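Methylmalonyl-CoA carboxyltransferase 5S subunit (Propionibacterium freudenreichii subsp. shermanii, PDB 1RQB) catalyses transfer of a carboxyl group from the biotin of the 1.3S subunit to pyruvate, forming oxaloacetate, with a bound cobalt(II) ion. Local coordinates at residues H226-M239 / L258-L272. Residues are numbered along the deposited sequence; the frame is centred on the assembly and turned at random.
Sequences HCHSTTGVTEVSLM and LGPGHNPTESVAEML. With CO (cobalt (II) ion), chain B.
T234 OG1 is gripped from two sides: it accepts a nearly straight bond from N263 ND2 (2.9 Å, N-H...O angle 169°), lying close to the amide plane, and donates to H228 O at 2.7 Å. With chi1 at 62°, OG1 sits between its backbone N and carbonyl carbon, and its two bonds tie the first turn of helix 234-243 to the metal-binding loop. Two waters also bind N263: one donates to OD1, the other, which donates to C227 O, accepts from the backbone N263 N and weakly from ND2. Shortening the N263 side chain to an alanine would probably cost T234 OG1 its amide donor and open a gap against E235 CB and L238 CD1.

At the metal, H226 NE2 and H228 NE2 bind cobalt, D34 being a further ligand; H226 ND1 is hydrogen-bonded to D250. H228 ND1 donates to P260 O at 2.8 Å with the acceptor in the ring plane, which, with the cobalt bond at NE2, helps fix the ring's rotation. H262 turns an edge to the face of H228, H262 NE2 standing 3.2 Å from H228 CE1, and that NE2 is hydrogen-bonded to D34. Next along the same loop, S229 N bonds to G261 O (2.8 Å) and S229 OG to G259 O, approached from above its carbonyl plane.

Farther out, segments 234-239 and 265-271 cross at -43°. The selenium of selenomethionine M271 (SE) lies 3.9 Å from E235 OE2, its methyl reaches M239, and L238 CD2 packs on V268 CG2.

The contact thus joins loops at the C-terminal ends of TIM-barrel strands 223-225 and 248-251. Second-shell bonds from P260 O to H228 and from D250 to H226 probably orient these cobalt ligands.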
loop_
_atom_site.group_PDB
_atom_site.type_symbol
_atom_site.label_atom_id
_atom_site.label_comp_id
_atom_site.label_asym_id
_atom_site.label_seq_id
_atom_site.Cartn_x
_atom_site.Cartn_y
_atom_site.Cartn_z
ATOM N N HIS A 226 8.327 -5.752 13.519
ATOM C CA HIS A 226 8.683 -6.031 12.119
ATOM C C HIS A 226 7.455 -6.610 11.414
ATOM O O HIS A 226 7.112 -7.776 11.604
ATOM C CB HIS A 226 9.831 -7.054 12.061
ATOM C CG HIS A 226 10.272 -7.404 10.669
ATOM N ND1 HIS A 226 11.161 -6.636 9.949
ATOM C CD2 HIS A 226 9.925 -8.434 9.858
ATOM C CE1 HIS A 226 11.343 -7.176 8.755
ATOM N NE2 HIS A 226 10.604 -8.270 8.675
ATOM N N CYS A 227 6.790 -5.795 10.605
ATOM C CA CYS A 227 5.597 -6.269 9.888
ATOM C C CYS A 227 5.773 -6.075 8.381
ATOM O O CYS A 227 6.241 -5.027 7.938
ATOM C CB CYS A 227 4.351 -5.444 10.257
ATOM S SG CYS A 227 3.573 -5.771 11.826
ATOM N N HIS A 228 5.376 -7.089 7.619
ATOM C CA HIS A 228 5.348 -6.984 6.154
ATOM C C HIS A 228 3.997 -6.354 5.803
ATOM O O HIS A 228 3.135 -6.236 6.673
ATOM C CB HIS A 228 5.518 -8.367 5.518
ATOM C CG HIS A 228 6.938 -8.854 5.546
ATOM N ND1 HIS A 228 7.665 -9.089 4.401
ATOM C CD2 HIS A 228 7.787 -9.069 6.581
ATOM C CE1 HIS A 228 8.902 -9.425 4.728
ATOM N NE2 HIS A 228 9.001 -9.420 6.043
ATOM N N SER A 229 3.788 -5.960 4.547
ATOM C CA SER A 229 2.545 -5.266 4.178
ATOM C C SER A 229 1.687 -6.106 3.232
ATOM O O SER A 229 0.761 -5.592 2.605
ATOM C CB SER A 229 2.900 -3.949 3.485
ATOM O OG SER A 229 3.848 -4.194 2.439
ATOM N N THR A 230 1.978 -7.395 3.160
ATOM C CA THR A 230 1.326 -8.348 2.249
ATOM C C THR A 230 -0.206 -8.319 2.278
ATOM O O THR A 230 -0.842 -8.442 1.232
ATOM C CB THR A 230 1.816 -9.765 2.555
ATOM O OG1 THR A 230 3.230 -9.713 2.800
ATOM C CG2 THR A 230 1.540 -10.696 1.363
ATOM N N THR A 231 -0.811 -8.184 3.452
ATOM C CA THR A 231 -2.276 -8.193 3.583
ATOM C C THR A 231 -2.854 -6.776 3.567
ATOM O O THR A 231 -4.071 -6.605 3.591
ATOM C CB THR A 231 -2.696 -8.798 4.908
ATOM O OG1 THR A 231 -2.055 -8.062 5.962
ATOM C CG2 THR A 231 -2.306 -10.263 4.965
ATOM N N GLY A 232 -1.991 -5.770 3.593
ATOM C CA GLY A 232 -2.461 -4.392 3.577
ATOM C C GLY A 232 -3.035 -3.823 4.867
ATOM O O GLY A 232 -3.555 -2.709 4.839
ATOM N N VAL A 233 -2.927 -4.523 6.000
ATOM C CA VAL A 233 -3.529 -4.009 7.240
ATOM C C VAL A 233 -2.478 -3.550 8.255
ATOM O O VAL A 233 -2.819 -2.892 9.236
ATOM C CB VAL A 233 -4.373 -5.113 7.991
ATOM C CG1 VAL A 233 -5.277 -5.882 7.009
ATOM C CG2 VAL A 233 -3.443 -6.113 8.702
ATOM N N THR A 234 -1.206 -3.844 8.018
ATOM C CA THR A 234 -0.199 -3.613 9.066
ATOM C C THR A 234 0.250 -2.164 9.267
ATOM O O THR A 234 0.866 -1.873 10.291
ATOM C CB THR A 234 1.024 -4.524 8.872
ATOM O OG1 THR A 234 1.651 -4.219 7.625
ATOM C CG2 THR A 234 0.594 -5.999 8.900
ATOM N N GLU A 235 0.001 -1.232 8.353
ATOM C CA GLU A 235 0.450 0.121 8.717
ATOM C C GLU A 235 -0.451 0.627 9.844
ATOM O O GLU A 235 -0.034 1.389 10.717
ATOM C CB GLU A 235 0.421 1.084 7.530
ATOM C CG GLU A 235 1.040 2.433 7.895
ATOM C CD GLU A 235 1.321 3.297 6.684
ATOM O OE1 GLU A 235 2.165 2.906 5.855
ATOM O OE2 GLU A 235 0.699 4.366 6.557
ATOM N N VAL A 236 -1.701 0.185 9.844
ATOM C CA VAL A 236 -2.597 0.588 10.937
ATOM C C VAL A 236 -2.136 -0.125 12.211
ATOM O O VAL A 236 -2.232 0.422 13.307
ATOM C CB VAL A 236 -4.043 0.219 10.623
ATOM C CG1 VAL A 236 -4.958 0.688 11.764
ATOM C CG2 VAL A 236 -4.459 0.890 9.311
ATOM N N SER A 237 -1.614 -1.343 12.058
ATOM C CA SER A 237 -1.093 -2.102 13.206
ATOM C C SER A 237 0.110 -1.362 13.793
ATOM O O SER A 237 0.278 -1.315 15.010
ATOM C CB SER A 237 -0.695 -3.525 12.782
ATOM O OG SER A 237 -1.836 -4.222 12.284
ATOM N N LEU A 238 0.963 -0.797 12.937
ATOM C CA LEU A 238 2.116 -0.025 13.425
ATOM C C LEU A 238 1.622 1.155 14.266
ATOM O O LEU A 238 2.176 1.450 15.325
ATOM C CB LEU A 238 2.946 0.514 12.259
ATOM C CG LEU A 238 4.171 -0.296 11.831
ATOM C CD1 LEU A 238 3.787 -1.706 11.517
ATOM C CD2 LEU A 238 4.831 0.370 10.631
HETATM N N MSE A 239 0.586 1.842 13.796
HETATM C CA MSE A 239 0.053 2.990 14.547
HETATM C C MSE A 239 -0.459 2.514 15.909
HETATM O O MSE A 239 -0.197 3.147 16.930
HETATM C CB MSE A 239 -1.093 3.664 13.783
HETATM C CG MSE A 239 -1.709 4.861 14.518
HETATM SE SE MSE A 239 -0.491 6.415 14.621
HETATM C CE MSE A 239 0.060 6.262 16.439
ATOM N N LEU A 258 5.777 -1.878 0.065
ATOM C CA LEU A 258 4.434 -2.429 -0.172
ATOM C C LEU A 258 4.471 -3.832 -0.780
ATOM O O LEU A 258 5.533 -4.388 -1.053
ATOM C CB LEU A 258 3.592 -1.477 -1.032
ATOM C CG LEU A 258 3.405 -0.103 -0.366
ATOM C CD1 LEU A 258 2.439 0.740 -1.186
ATOM C CD2 LEU A 258 2.884 -0.271 1.048
ATOM N N GLY A 259 3.289 -4.410 -0.972
ATOM C CA GLY A 259 3.225 -5.765 -1.491
ATOM C C GLY A 259 3.788 -6.716 -0.444
ATOM O O GLY A 259 3.554 -6.523 0.748
ATOM N N PRO A 260 4.552 -7.744 -0.852
ATOM C CA PRO A 260 5.157 -8.735 0.054
ATOM C C PRO A 260 6.293 -8.100 0.858
ATOM O O PRO A 260 6.934 -8.757 1.679
ATOM C CB PRO A 260 5.696 -9.811 -0.885
ATOM C CG PRO A 260 5.062 -9.534 -2.204
ATOM C CD PRO A 260 4.863 -8.058 -2.256
ATOM N N GLY A 261 6.539 -6.825 0.573
ATOM C CA GLY A 261 7.556 -6.071 1.266
ATOM C C GLY A 261 7.032 -5.462 2.558
ATOM O O GLY A 261 6.313 -6.123 3.305
ATOM N N HIS A 262 7.325 -4.181 2.779
ATOM C CA HIS A 262 6.982 -3.529 4.050
ATOM C C HIS A 262 6.316 -2.168 3.842
ATOM O O HIS A 262 6.229 -1.657 2.727
ATOM C CB HIS A 262 8.277 -3.346 4.850
ATOM C CG HIS A 262 9.155 -4.562 4.829
ATOM N ND1 HIS A 262 10.008 -4.845 3.783
ATOM C CD2 HIS A 262 9.266 -5.598 5.697
ATOM C CE1 HIS A 262 10.610 -6.003 4.006
ATOM N NE2 HIS A 262 10.178 -6.480 5.161
ATOM N N ASN A 263 5.830 -1.610 4.951
ATOM C CA ASN A 263 5.203 -0.282 4.942
ATOM C C ASN A 263 6.320 0.735 4.695
ATOM O O ASN A 263 7.454 0.529 5.127
ATOM C CB ASN A 263 4.462 -0.061 6.264
ATOM C CG ASN A 263 3.361 -1.093 6.470
ATOM O OD1 ASN A 263 2.401 -1.152 5.702
ATOM N ND2 ASN A 263 3.521 -1.942 7.484
ATOM N N PRO A 264 6.015 1.824 3.963
ATOM C CA PRO A 264 6.961 2.887 3.600
ATOM C C PRO A 264 7.488 3.753 4.745
ATOM O O PRO A 264 6.724 4.292 5.544
ATOM C CB PRO A 264 6.191 3.713 2.552
ATOM C CG PRO A 264 4.922 2.917 2.274
ATOM C CD PRO A 264 4.653 2.208 3.555
ATOM N N THR A 265 8.809 3.892 4.785
ATOM C CA THR A 265 9.488 4.676 5.829
ATOM C C THR A 265 8.915 6.094 5.902
ATOM O O THR A 265 8.522 6.564 6.968
ATOM C CB THR A 265 11.003 4.758 5.526
ATOM O OG1 THR A 265 11.562 3.439 5.566
ATOM C CG2 THR A 265 11.718 5.672 6.539
ATOM N N GLU A 266 8.866 6.778 4.765
ATOM C CA GLU A 266 8.392 8.169 4.769
ATOM C C GLU A 266 6.917 8.251 5.170
ATOM O O GLU A 266 6.514 9.193 5.851
ATOM C CB GLU A 266 8.595 8.804 3.401
ATOM C CG GLU A 266 10.041 8.759 2.926
ATOM C CD GLU A 266 10.256 7.674 1.883
ATOM O OE1 GLU A 266 10.092 6.473 2.204
ATOM O OE2 GLU A 266 10.569 8.028 0.732
ATOM N N SER A 267 6.105 7.287 4.743
ATOM C CA SER A 267 4.678 7.312 5.099
ATOM C C SER A 267 4.517 7.144 6.611
ATOM O O SER A 267 3.719 7.837 7.241
ATOM C CB SER A 267 3.930 6.200 4.365
ATOM O OG SER A 267 3.988 6.403 2.959
ATOM N N VAL A 268 5.282 6.228 7.200
ATOM C CA VAL A 268 5.195 6.001 8.650
ATOM C C VAL A 268 5.657 7.254 9.396
ATOM O O VAL A 268 5.065 7.643 10.402
ATOM C CB VAL A 268 6.023 4.764 9.072
ATOM C CG1 VAL A 268 6.153 4.693 10.586
ATOM C CG2 VAL A 268 5.327 3.512 8.573
ATOM N N ALA A 269 6.692 7.925 8.893
ATOM C CA ALA A 269 7.154 9.134 9.591
ATOM C C ALA A 269 6.127 10.260 9.458
ATOM O O ALA A 269 5.818 10.943 10.434
ATOM C CB ALA A 269 8.512 9.599 9.033
ATOM N N GLU A 270 5.589 10.457 8.254
ATOM C CA GLU A 270 4.641 11.558 8.019
ATOM C C GLU A 270 3.302 11.366 8.735
ATOM O O GLU A 270 2.693 12.337 9.181
ATOM C CB GLU A 270 4.373 11.726 6.522
ATOM C CG GLU A 270 5.587 12.135 5.719
ATOM C CD GLU A 270 5.749 13.645 5.595
ATOM O OE1 GLU A 270 5.091 14.407 6.345
ATOM O OE2 GLU A 270 6.548 14.068 4.735
HETATM N N MSE A 271 2.837 10.133 8.866
HETATM C CA MSE A 271 1.515 9.885 9.461
HETATM C C MSE A 271 1.457 10.282 10.940
HETATM O O MSE A 271 0.366 10.421 11.487
HETATM C CB MSE A 271 1.141 8.407 9.352
HETATM C CG MSE A 271 1.930 7.493 10.280
HETATM SE SE MSE A 271 1.438 5.579 10.138
HETATM C CE MSE A 271 2.189 4.906 11.799
ATOM N N LEU A 272 2.595 10.474 11.602
ATOM C CA LEU A 272 2.574 10.779 13.041
ATOM C C LEU A 272 2.390 12.268 13.353
ATOM O O LEU A 272 2.202 12.625 14.515
ATOM C CB LEU A 272 3.879 10.303 13.697
ATOM C CG LEU A 272 4.157 8.803 13.620
ATOM C CD1 LEU A 272 5.510 8.490 14.282
ATOM C CD2 LEU A 272 3.031 8.051 14.312
HETATM CO CO CO B . 10.795 -9.801 7.136
HETATM O O HOH W 1 6.536 -2.336 7.856
HETATM O O HOH W 2 0.667 -3.824 0.430
HETATM O O HOH W 3 0.146 -2.965 5.109
HETATM O O HOH W 4 11.314 -11.382 5.600
#